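Local coordinates for protein putative alpha-L-fucosidase (Bacteroides thetaiotaomicron, PDB 4H41) that probably hydrolyses alpha-L-fucosidic linkages in host glycans, as a putative fucosidase built on a TIM barrel, at residues H315-Q320 with G327-R332; T37-I42 with L58-M63; T193-W198 with K224-I229; G164-A169 with D175-M180. One frame throughout, in Å; residues are numbered along the deposited sequence.

Overall arrangement
The chain closes eight parallel strands into a TIM barrel, and each contact joins a strand, a loop or a turn to a helix of the outer ring. Contacts 1 and 2 belong to the last and first units, adjacent in the closed barrel; their centres lie about 12 Å apart, and Ser318 OG comes within 2.6 Å of Asp59 OD1. Contacts 3 and 4, centres about 8 Å apart, lie on the other side of the chain's centre and share the salt bridge between Glu225 OE1 and Arg168 NE, 2.8 Å long. Across the barrel interior, Phe38 of contact 2 packs on Phe194 and Ser196 of contact 3. Contact 4 includes Asp175, which lines a polyether-binding pocket.

Contact 1 of 4, residues H315-Q320 with G327-R332; sequences HFMSPQ and GHLYDR
Pro319 CA lies 3.8 Å from Gly327 CA, so the turn after helix 313-316 meets helix 324-337 backbone to backbone; Met317 and Tyr330 are the other close pair, CA to CA 5.3 Å. No direct hydrogen bond crosses. Water 1 probably donates to Ser318 O at 2.9 Å and accepts a weak bond from Gly327 N. The turn has its own brace: Gln320 N donates to Ser318 OG (N-H...O angle 156°), forming an ST turn, and the same hydroxyl is hydrogen-bonded to Asp59 of helix 53-65.

Among the side chains, Pro319 packs on the Tyr330 ring; Met317 and Leu329 make the other part. Pro319 CG sits over one face, 3.9 Å from the ring centroid and 17° off the normal, a CH-pi contact; Pro319 CD also lies over this face, nearer its centre and 3.9 Å from Tyr330 CD1. Met317 O comes obliquely to the ring, 3.2 Å from Tyr330 CD1 and as close to CB. The phenol hydroxyl is hydrogen-bonded to His62 O. Leu329 CG stands anti to the backbone N (chi1 -180°), from where CD2 reaches both Phe316 O, at 3.4 Å, and CG of the selenomethionine Met317, at 4.0 Å. Phe316 O is thus buried against a methyl group, with no polar partner in the model. Replacing Tyr330 with alanine would probably leave Pro319 without its aromatic partner and His62 O without the hydroxyl that meets it. This is the last beta-alpha unit of the TIM barrel, its final helix tied by Tyr330 to the first helix of the ring.

Contact 2 of 4, residues T37-I42 with L58-M63; sequences TFLDEI and LDFQHM
Leu39 CD2 approaches the Phe60 ring obliquely, 4.2 Å from CE1, while one face of that ring takes SE of the selenomethionine Met63, 4.2 Å above the plane and offset toward the rim. The other flat group of the helix, the His62 imidazole, has Asp59 OD1 at its edge, in plane. This is the first beta-alpha step of the TIM barrel: strand 34-39 rises inside, helix 53-65 returns outside and leads to strand 70-73, a beta-alpha-beta crossover. The axes of 37-39 and 58-63 support this, running 171° apart in direction and 12.0 Å from each other at closest approach.

Met63 bridges that distance. Its chain is extended beyond CG, which carries SE to 3.9 Å from Thr37 CG2 and CE to 4.0 Å from Leu39 CD2. The Thr37 and Met63 side chains cross at about a right angle. Val71 of the next strand and Phe313 also touch Met63, adding to the apolar packing round it. A glycine in place of Thr37 would probably open a gap beside the selenium and take from Phe38 O, Thr310 O and Phe313 N the hydroxyl they share. The Thr37 hydroxyl stands anti to its own N (chi1 -176°) and accepts from Phe313 N; OG1 is hydrogen-bonded to Phe38 O at 2.8 Å, in the carbonyl plane and on a lone pair, with Thr310 O a second acceptor competing for its one proton.

Contact 3 of 4, residues T193-W198 with K224-I229; sequences TFISPW and KEWNEI
Trp226 spans the gap from helix 219-233 to Ile195 and Pro197, whose strand and following loop lie far enough off that the nearest CA pair, Pro197 and Trp226, is 10.4 Å apart. From CB, which points toward the barrel, CG is set anti to the carbonyl carbon (chi1 -79°), and the indole stands across the CA-CB-CG plane (chi2 93°). NE1 is hydrogen-bonded to Ser167 O in the loop after strand 157-162, a bond that probably helps fix which way round the indole lies. CZ2 comes within 3.7 Å of Pro197 CB, and CH2 is nearer still, 3.5 Å from CB and 3.6 Å from CG of the same proline, which arrives obliquely. CZ3 meets Ile195 CD1 at 4.1 Å; that methyl lies at the ring edge, near its plane. One turn along the helix, Ile229 CD1 rests 3.7 Å above the centre of one indole face.

The pieces joined are the fifth strand of the TIM barrel, with its C-terminal loop, and the helix that follows it in the outer ring. No hydrogen bond or salt bridge links 193-198 to 224-229. The join is purely apolar, made by the hydrocarbon end of the indole, while its one N-H is satisfied by a neighbouring loop, which is consistent with orientation from the polar end and packing from the other.

Contact 4 of 4, residues G164-A169 with D175-M180; sequences GEISRA and DAFRAM
Loop-on-helix packing through a single aromatic side chain joins Gly164 and Ile166 to Phe177: the loop leaving the fourth barrel strand, 157-162, folds back on helix 173-187, which it leads into. The segments stay well separated, Gly164 CA being 8.1 Å from Phe177 CA, so the ring bridges the distance, and both loop residues meet it at its edge. Gly164 O lies in the ring plane, 3.3 Å from CE1 and 3.4 Å from CZ. Such an edge-on approach sets the carbonyl oxygen against the ring hydrogens, which are probably slightly positive, and not against the pi face. Farther round the rim, Ile166 CD1 is 3.8 Å from CE2, near the same plane. The Ile166 side chain gets there with CG1 placed between the backbone N and the carbonyl carbon (chi1 70°), then extended (chi2 171°).

Two residues before Phe177, Asp175 belongs to a pocket that holds a polyether molecule. Phe177 also touches Ile162 and Ile195 of the fourth and fifth strands and Ile233 of helix 219-233. Ile166 packs on Trp226 and Ile229 of that helix, which places the contact between two successive outer helices and the barrel strands they cover.

Contact 1 of 4, residues H315-Q320 with G327-R332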
# COMPACT_ATOMS: atom_id res chain seq x y z
N HIS B 315 3.19 -6.83 12.16
CA HIS B 315 3.17 -6.09 10.90
C HIS B 315 4.08 -4.89 10.91
O HIS B 315 4.65 -4.53 9.85
CB HIS B 315 1.75 -5.58 10.60
CG HIS B 315 0.80 -6.64 10.12
ND1 HIS B 315 0.16 -7.48 10.99
CD2 HIS B 315 0.41 -6.93 8.86
CE1 HIS B 315 -0.61 -8.26 10.24
NE2 HIS B 315 -0.52 -7.93 8.96
N PHE B 316 4.13 -4.17 12.03
CA PHE B 316 4.74 -2.86 12.03
C PHE B 316 6.11 -2.72 12.70
O PHE B 316 6.75 -1.71 12.45
CB PHE B 316 3.76 -1.83 12.58
CG PHE B 316 2.48 -1.86 11.77
CD1 PHE B 316 2.46 -1.44 10.45
CD2 PHE B 316 1.30 -2.34 12.32
CE1 PHE B 316 1.29 -1.48 9.69
CE2 PHE B 316 0.11 -2.36 11.56
CZ PHE B 316 0.14 -1.97 10.24
N MSE B 317 6.58 -3.71 13.46
CA MSE B 317 7.91 -3.67 14.05
C MSE B 317 8.71 -4.92 13.85
O MSE B 317 9.85 -4.97 14.29
CB MSE B 317 7.82 -3.39 15.56
CG MSE B 317 7.07 -2.18 15.90
SE MSE B 317 7.09 -1.86 17.87
CE MSE B 317 9.03 -1.66 18.09
N SER B 318 8.19 -5.92 13.19
CA SER B 318 8.93 -7.17 13.11
C SER B 318 9.92 -7.24 11.99
O SER B 318 9.57 -6.96 10.85
CB SER B 318 7.97 -8.33 12.94
OG SER B 318 8.67 -9.55 12.73
N PRO B 319 11.11 -7.83 12.22
CA PRO B 319 12.01 -8.14 11.09
C PRO B 319 11.42 -9.11 10.06
O PRO B 319 11.88 -9.16 8.91
CB PRO B 319 13.22 -8.83 11.81
CG PRO B 319 13.20 -8.30 13.17
CD PRO B 319 11.72 -8.18 13.52
N GLN B 320 10.36 -9.85 10.42
CA GLN B 320 9.70 -10.78 9.53
C GLN B 320 8.54 -10.17 8.75
O GLN B 320 8.03 -10.80 7.82
CB GLN B 320 9.15 -11.94 10.39
CG GLN B 320 8.77 -13.16 9.58
CD GLN B 320 8.42 -14.35 10.45
OE1 GLN B 320 8.44 -15.46 9.96
NE2 GLN B 320 8.04 -14.17 11.73
N GLY B 327 11.17 -3.90 9.88
CA GLY B 327 12.47 -4.44 10.30
C GLY B 327 13.45 -3.33 10.60
O GLY B 327 14.19 -3.39 11.57
N HIS B 328 13.44 -2.27 9.78
CA HIS B 328 14.27 -1.11 10.03
C HIS B 328 13.80 -0.39 11.30
O HIS B 328 14.63 0.04 12.10
CB HIS B 328 14.27 -0.19 8.81
CG HIS B 328 14.93 -0.80 7.62
ND1 HIS B 328 16.25 -1.25 7.68
CD2 HIS B 328 14.45 -1.04 6.37
CE1 HIS B 328 16.54 -1.71 6.47
NE2 HIS B 328 15.45 -1.69 5.66
N LEU B 329 12.49 -0.28 11.52
CA LEU B 329 11.96 0.32 12.75
C LEU B 329 12.48 -0.43 13.99
O LEU B 329 12.87 0.18 14.98
CB LEU B 329 10.44 0.32 12.77
CG LEU B 329 9.76 0.94 14.03
CD1 LEU B 329 10.28 2.32 14.34
CD2 LEU B 329 8.25 1.06 13.78
N TYR B 330 12.50 -1.75 13.88
CA TYR B 330 13.00 -2.62 14.96
C TYR B 330 14.45 -2.28 15.28
O TYR B 330 14.79 -2.17 16.44
CB TYR B 330 12.88 -4.07 14.52
CG TYR B 330 13.20 -5.12 15.55
CD1 TYR B 330 12.22 -5.62 16.40
CD2 TYR B 330 14.43 -5.77 15.55
CE1 TYR B 330 12.46 -6.69 17.25
CE2 TYR B 330 14.69 -6.83 16.41
CZ TYR B 330 13.69 -7.31 17.23
OH TYR B 330 13.95 -8.38 18.05
N ASP B 331 15.27 -2.06 14.25
CA ASP B 331 16.68 -1.68 14.43
C ASP B 331 16.81 -0.30 15.08
O ASP B 331 17.60 -0.16 15.99
CB ASP B 331 17.41 -1.71 13.11
CG ASP B 331 17.56 -3.08 12.48
OD1 ASP B 331 17.34 -4.09 13.19
OD2 ASP B 331 17.85 -3.14 11.25
N ARG B 332 16.04 0.69 14.64
CA ARG B 332 16.09 2.05 15.25
C ARG B 332 15.66 2.00 16.71
O ARG B 332 16.24 2.69 17.56
CB ARG B 332 15.21 3.04 14.48
CG ARG B 332 15.51 3.24 13.00
CD ARG B 332 16.84 3.91 12.66
NE ARG B 332 18.01 3.05 12.87
CZ ARG B 332 18.35 1.99 12.13
NH1 ARG B 332 17.64 1.65 11.06
NH2 ARG B 332 19.42 1.29 12.45
O HOH W 1 10.42 -6.32 8.10

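Contact 2 of 4, residues T37-I42 with L58-M63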
# COMPACT_ATOMS: atom_id res chain seq x y z
N THR B 37 2.25 -6.58 22.99
CA THR B 37 1.76 -6.34 21.66
C THR B 37 0.47 -7.06 21.44
O THR B 37 0.26 -8.15 21.99
CB THR B 37 2.77 -6.74 20.56
OG1 THR B 37 2.24 -6.38 19.27
CG2 THR B 37 3.12 -8.19 20.59
N PHE B 38 -0.38 -6.44 20.63
CA PHE B 38 -1.51 -7.14 20.08
C PHE B 38 -1.02 -8.14 19.08
O PHE B 38 0.09 -8.01 18.52
CB PHE B 38 -2.51 -6.21 19.42
CG PHE B 38 -3.28 -5.40 20.43
CD1 PHE B 38 -4.40 -5.93 21.06
CD2 PHE B 38 -2.87 -4.13 20.79
CE1 PHE B 38 -5.13 -5.18 21.97
CE2 PHE B 38 -3.60 -3.37 21.72
CZ PHE B 38 -4.71 -3.91 22.32
N LEU B 39 -1.84 -9.13 18.87
CA LEU B 39 -1.75 -10.15 17.84
C LEU B 39 -2.97 -9.85 17.01
O LEU B 39 -4.08 -10.08 17.51
CB LEU B 39 -1.77 -11.57 18.44
CG LEU B 39 -0.75 -11.88 19.52
CD1 LEU B 39 -1.14 -13.15 20.24
CD2 LEU B 39 0.63 -11.97 18.95
N ASP B 40 -2.83 -9.37 15.77
CA ASP B 40 -3.95 -8.86 15.00
C ASP B 40 -4.78 -9.95 14.35
O ASP B 40 -4.81 -10.09 13.12
CB ASP B 40 -3.46 -7.86 13.96
CG ASP B 40 -4.60 -7.11 13.29
OD1 ASP B 40 -5.64 -6.86 13.96
OD2 ASP B 40 -4.45 -6.75 12.11
N GLU B 41 -5.50 -10.70 15.18
CA GLU B 41 -6.44 -11.73 14.79
C GLU B 41 -7.70 -11.55 15.65
O GLU B 41 -7.52 -11.51 16.84
CB GLU B 41 -5.85 -13.13 15.08
CG GLU B 41 -4.63 -13.46 14.25
CD GLU B 41 -4.89 -13.83 12.81
OE1 GLU B 41 -6.07 -13.96 12.40
OE2 GLU B 41 -3.88 -14.04 12.10
N ILE B 42 -8.93 -11.49 15.11
CA ILE B 42 -9.27 -11.32 13.71
C ILE B 42 -9.11 -9.85 13.37
O ILE B 42 -9.72 -9.02 14.02
CB ILE B 42 -10.70 -11.79 13.38
CG1 ILE B 42 -10.91 -13.30 13.67
CG2 ILE B 42 -11.04 -11.45 11.94
CD1 ILE B 42 -10.01 -14.28 12.89
N LEU B 58 8.86 -17.85 15.17
CA LEU B 58 9.97 -16.92 14.92
C LEU B 58 9.60 -15.48 15.36
O LEU B 58 10.43 -14.78 15.94
CB LEU B 58 10.35 -16.97 13.44
CG LEU B 58 11.41 -15.98 12.96
CD1 LEU B 58 12.74 -16.23 13.68
CD2 LEU B 58 11.61 -16.10 11.43
N ASP B 59 8.35 -15.06 15.13
CA ASP B 59 7.96 -13.72 15.58
C ASP B 59 7.98 -13.60 17.08
O ASP B 59 8.41 -12.56 17.59
CB ASP B 59 6.58 -13.26 15.04
CG ASP B 59 6.74 -11.91 14.38
OD1 ASP B 59 7.70 -11.74 13.62
OD2 ASP B 59 5.91 -11.02 14.66
N PHE B 60 7.59 -14.65 17.79
CA PHE B 60 7.64 -14.61 19.25
C PHE B 60 9.09 -14.46 19.73
O PHE B 60 9.36 -13.81 20.74
CB PHE B 60 6.97 -15.83 19.86
CG PHE B 60 5.49 -15.64 20.15
CD1 PHE B 60 4.58 -15.46 19.11
CD2 PHE B 60 5.01 -15.68 21.46
CE1 PHE B 60 3.21 -15.28 19.37
CE2 PHE B 60 3.64 -15.54 21.72
CZ PHE B 60 2.75 -15.39 20.67
N GLN B 61 10.05 -15.07 19.00
CA GLN B 61 11.48 -14.91 19.30
C GLN B 61 11.92 -13.45 19.10
O GLN B 61 12.65 -12.93 19.96
CB GLN B 61 12.33 -15.81 18.42
CG GLN B 61 12.15 -17.31 18.67
CD GLN B 61 12.98 -18.08 17.71
OE1 GLN B 61 14.19 -17.86 17.62
NE2 GLN B 61 12.39 -19.05 17.00
N HIS B 62 11.44 -12.78 18.03
CA HIS B 62 11.78 -11.37 17.76
C HIS B 62 11.18 -10.49 18.87
O HIS B 62 11.81 -9.53 19.31
CB HIS B 62 11.29 -10.87 16.36
CG HIS B 62 11.94 -11.53 15.17
ND1 HIS B 62 13.32 -11.65 15.07
CD2 HIS B 62 11.38 -11.99 14.03
CE1 HIS B 62 13.55 -12.24 13.90
NE2 HIS B 62 12.40 -12.48 13.24
N MSE B 63 9.99 -10.87 19.37
CA MSE B 63 9.35 -10.14 20.47
C MSE B 63 10.12 -10.30 21.75
O MSE B 63 10.38 -9.32 22.45
CB MSE B 63 7.92 -10.66 20.70
CG MSE B 63 6.95 -10.35 19.58
SE MSE B 63 5.31 -11.35 19.98
CE MSE B 63 4.49 -11.27 18.23

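Contact 3 of 4, residues T193-W198 with K224-I229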
# COMPACT_ATOMS: atom_id res chain seq x y z
N THR B 193 -8.12 -7.52 33.42
CA THR B 193 -8.89 -7.10 32.25
C THR B 193 -8.43 -5.70 31.81
O THR B 193 -7.96 -4.91 32.63
CB THR B 193 -10.38 -7.05 32.61
OG1 THR B 193 -10.48 -6.14 33.69
CG2 THR B 193 -10.96 -8.42 33.01
N PHE B 194 -8.57 -5.39 30.55
CA PHE B 194 -8.27 -4.03 30.08
C PHE B 194 -9.06 -3.72 28.84
O PHE B 194 -9.59 -4.63 28.17
CB PHE B 194 -6.76 -3.79 29.87
CG PHE B 194 -6.16 -4.27 28.58
CD1 PHE B 194 -5.86 -5.61 28.38
CD2 PHE B 194 -5.79 -3.36 27.59
CE1 PHE B 194 -5.24 -6.05 27.19
CE2 PHE B 194 -5.24 -3.79 26.40
CZ PHE B 194 -4.91 -5.12 26.22
N ILE B 195 -9.17 -2.41 28.56
CA ILE B 195 -9.78 -1.85 27.37
C ILE B 195 -8.72 -1.02 26.61
O ILE B 195 -7.76 -0.55 27.22
CB ILE B 195 -11.05 -1.01 27.68
CG1 ILE B 195 -10.77 0.16 28.65
CG2 ILE B 195 -12.19 -1.89 28.17
CD1 ILE B 195 -11.87 1.18 28.69
N SER B 196 -8.90 -0.82 25.33
CA SER B 196 -8.02 0.01 24.51
C SER B 196 -8.87 0.95 23.63
O SER B 196 -9.04 0.75 22.42
CB SER B 196 -7.04 -0.82 23.67
OG SER B 196 -6.11 0.06 23.06
N PRO B 197 -9.46 1.96 24.26
CA PRO B 197 -10.26 2.95 23.50
C PRO B 197 -9.34 3.88 22.70
O PRO B 197 -8.12 3.72 22.75
CB PRO B 197 -10.98 3.72 24.61
CG PRO B 197 -10.04 3.64 25.79
CD PRO B 197 -9.37 2.32 25.69
N TRP B 198 -9.89 4.86 22.01
CA TRP B 198 -9.10 5.84 21.26
C TRP B 198 -9.55 7.24 21.67
O TRP B 198 -10.55 7.39 22.37
CB TRP B 198 -9.14 5.60 19.74
CG TRP B 198 -10.38 6.06 19.02
CD1 TRP B 198 -10.54 7.24 18.37
CD2 TRP B 198 -11.54 5.27 18.72
NE1 TRP B 198 -11.79 7.29 17.78
CE2 TRP B 198 -12.40 6.07 17.94
CE3 TRP B 198 -11.97 3.99 19.11
CZ2 TRP B 198 -13.69 5.65 17.59
CZ3 TRP B 198 -13.22 3.56 18.70
CH2 TRP B 198 -14.08 4.39 17.99
N LYS B 224 -14.37 14.87 31.02
CA LYS B 224 -15.73 14.77 31.55
C LYS B 224 -16.35 13.44 31.21
O LYS B 224 -16.92 12.76 32.08
CB LYS B 224 -16.58 15.91 30.99
CG LYS B 224 -18.03 15.87 31.49
CD LYS B 224 -18.85 16.98 30.86
CE LYS B 224 -20.30 16.97 31.36
NZ LYS B 224 -21.17 15.98 30.66
N GLU B 225 -16.24 13.03 29.97
CA GLU B 225 -16.88 11.79 29.56
C GLU B 225 -16.17 10.55 30.12
O GLU B 225 -16.83 9.63 30.58
CB GLU B 225 -16.97 11.71 28.03
CG GLU B 225 -17.89 12.80 27.46
CD GLU B 225 -18.12 12.80 25.97
OE1 GLU B 225 -17.73 11.83 25.29
OE2 GLU B 225 -18.66 13.81 25.45
N TRP B 226 -14.85 10.55 30.13
CA TRP B 226 -14.11 9.40 30.63
C TRP B 226 -14.14 9.32 32.14
O TRP B 226 -14.08 8.22 32.68
CB TRP B 226 -12.70 9.38 30.05
CG TRP B 226 -12.76 8.84 28.66
CD1 TRP B 226 -12.88 9.54 27.50
CD2 TRP B 226 -12.91 7.46 28.32
NE1 TRP B 226 -13.06 8.68 26.44
CE2 TRP B 226 -13.09 7.39 26.92
CE3 TRP B 226 -12.90 6.27 29.06
CZ2 TRP B 226 -13.18 6.17 26.24
CZ3 TRP B 226 -13.01 5.06 28.39
CH2 TRP B 226 -13.19 5.02 27.00
N ASN B 227 -14.36 10.44 32.82
CA ASN B 227 -14.60 10.41 34.27
C ASN B 227 -15.84 9.57 34.56
O ASN B 227 -15.84 8.72 35.45
CB ASN B 227 -14.76 11.84 34.81
CG ASN B 227 -15.01 11.88 36.26
OD1 ASN B 227 -14.17 11.44 37.04
ND2 ASN B 227 -16.16 12.39 36.67
N GLU B 228 -16.89 9.76 33.75
CA GLU B 228 -18.12 8.99 33.91
C GLU B 228 -17.92 7.52 33.56
O GLU B 228 -18.46 6.65 34.25
CB GLU B 228 -19.24 9.55 33.02
CG GLU B 228 -19.71 10.93 33.44
CD GLU B 228 -20.97 11.41 32.76
OE1 GLU B 228 -22.02 10.74 32.90
OE2 GLU B 228 -20.94 12.50 32.13
N ILE B 229 -17.18 7.24 32.50
CA ILE B 229 -16.96 5.86 32.08
C ILE B 229 -16.15 5.14 33.13
O ILE B 229 -16.58 4.08 33.59
CB ILE B 229 -16.33 5.77 30.67
CG1 ILE B 229 -17.33 6.25 29.64
CG2 ILE B 229 -15.89 4.35 30.36
CD1 ILE B 229 -16.69 6.75 28.38

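Contact 4 of 4, residues G164-A169 with D175-M180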
# COMPACT_ATOMS: atom_id res chain seq x y z
N GLY B 164 -14.41 -4.17 22.74
CA GLY B 164 -15.36 -3.15 22.31
C GLY B 164 -14.74 -1.77 22.36
O GLY B 164 -14.56 -1.22 23.45
N GLU B 165 -14.33 -1.22 21.20
CA GLU B 165 -13.63 0.08 21.16
C GLU B 165 -14.55 1.27 21.07
O GLU B 165 -15.40 1.32 20.18
CB GLU B 165 -12.69 0.15 19.95
CG GLU B 165 -11.48 -0.72 19.99
CD GLU B 165 -10.71 -0.65 18.68
OE1 GLU B 165 -10.48 0.48 18.16
OE2 GLU B 165 -10.38 -1.73 18.15
N ILE B 166 -14.30 2.29 21.90
CA ILE B 166 -15.00 3.55 21.88
C ILE B 166 -14.00 4.68 22.05
O ILE B 166 -12.85 4.43 22.41
CB ILE B 166 -16.09 3.63 23.01
CG1 ILE B 166 -15.48 3.71 24.44
CG2 ILE B 166 -17.09 2.47 22.90
CD1 ILE B 166 -16.46 4.00 25.55
N SER B 167 -14.43 5.92 21.82
CA SER B 167 -13.66 7.11 22.13
C SER B 167 -14.42 8.12 22.96
O SER B 167 -13.80 8.97 23.59
CB SER B 167 -13.17 7.80 20.86
OG SER B 167 -14.24 8.31 20.09
N ARG B 168 -15.76 8.12 22.88
CA ARG B 168 -16.62 9.07 23.55
C ARG B 168 -17.72 8.37 24.31
O ARG B 168 -17.92 7.15 24.14
CB ARG B 168 -17.27 9.97 22.46
CG ARG B 168 -16.30 10.79 21.60
CD ARG B 168 -15.59 11.87 22.40
NE ARG B 168 -16.54 12.85 22.92
CZ ARG B 168 -16.90 13.98 22.31
NH1 ARG B 168 -16.40 14.29 21.12
NH2 ARG B 168 -17.77 14.80 22.89
N ALA B 169 -18.52 9.13 25.07
CA ALA B 169 -19.73 8.60 25.72
C ALA B 169 -20.53 7.82 24.66
O ALA B 169 -20.71 8.31 23.55
CB ALA B 169 -20.56 9.74 26.29
N ASP B 175 -22.52 -0.22 30.62
CA ASP B 175 -23.20 -1.47 30.96
C ASP B 175 -22.50 -2.66 30.32
O ASP B 175 -22.36 -3.71 30.95
CB ASP B 175 -24.69 -1.42 30.57
CG ASP B 175 -25.46 -0.46 31.49
OD1 ASP B 175 -25.27 -0.55 32.74
OD2 ASP B 175 -26.27 0.31 30.99
N ALA B 176 -22.02 -2.48 29.08
CA ALA B 176 -21.34 -3.56 28.37
C ALA B 176 -20.03 -3.91 29.02
O ALA B 176 -19.74 -5.07 29.23
CB ALA B 176 -21.12 -3.19 26.92
N PHE B 177 -19.21 -2.90 29.31
CA PHE B 177 -17.92 -3.10 29.95
C PHE B 177 -18.09 -3.72 31.33
O PHE B 177 -17.33 -4.61 31.70
CB PHE B 177 -17.15 -1.76 30.06
CG PHE B 177 -16.65 -1.14 28.78
CD1 PHE B 177 -16.21 -1.93 27.72
CD2 PHE B 177 -16.52 0.23 28.67
CE1 PHE B 177 -15.75 -1.34 26.55
CE2 PHE B 177 -15.98 0.80 27.52
CZ PHE B 177 -15.63 0.02 26.46
N ARG B 178 -19.10 -3.27 32.07
CA ARG B 178 -19.38 -3.83 33.42
C ARG B 178 -19.74 -5.30 33.32
O ARG B 178 -19.22 -6.09 34.09
CB ARG B 178 -20.50 -3.07 34.09
CG ARG B 178 -20.06 -1.72 34.62
CD ARG B 178 -21.27 -0.92 35.05
NE ARG B 178 -21.93 -1.52 36.21
CZ ARG B 178 -21.69 -1.24 37.48
NH1 ARG B 178 -20.75 -0.34 37.81
NH2 ARG B 178 -22.36 -1.85 38.45
N ALA B 179 -20.62 -5.67 32.38
CA ALA B 179 -21.06 -7.06 32.26
C ALA B 179 -19.96 -7.98 31.80
O ALA B 179 -19.78 -9.07 32.35
CB ALA B 179 -22.24 -7.16 31.31
N MSE B 180 -19.21 -7.55 30.81
CA MSE B 180 -18.14 -8.38 30.24
C MSE B 180 -16.99 -8.49 31.20
O MSE B 180 -16.54 -9.60 31.45
CB MSE B 180 -17.71 -7.83 28.87
CG MSE B 180 -18.83 -7.98 27.85
SE MSE B 180 -18.53 -7.28 26.05
CE MSE B 180 -17.97 -5.47 26.50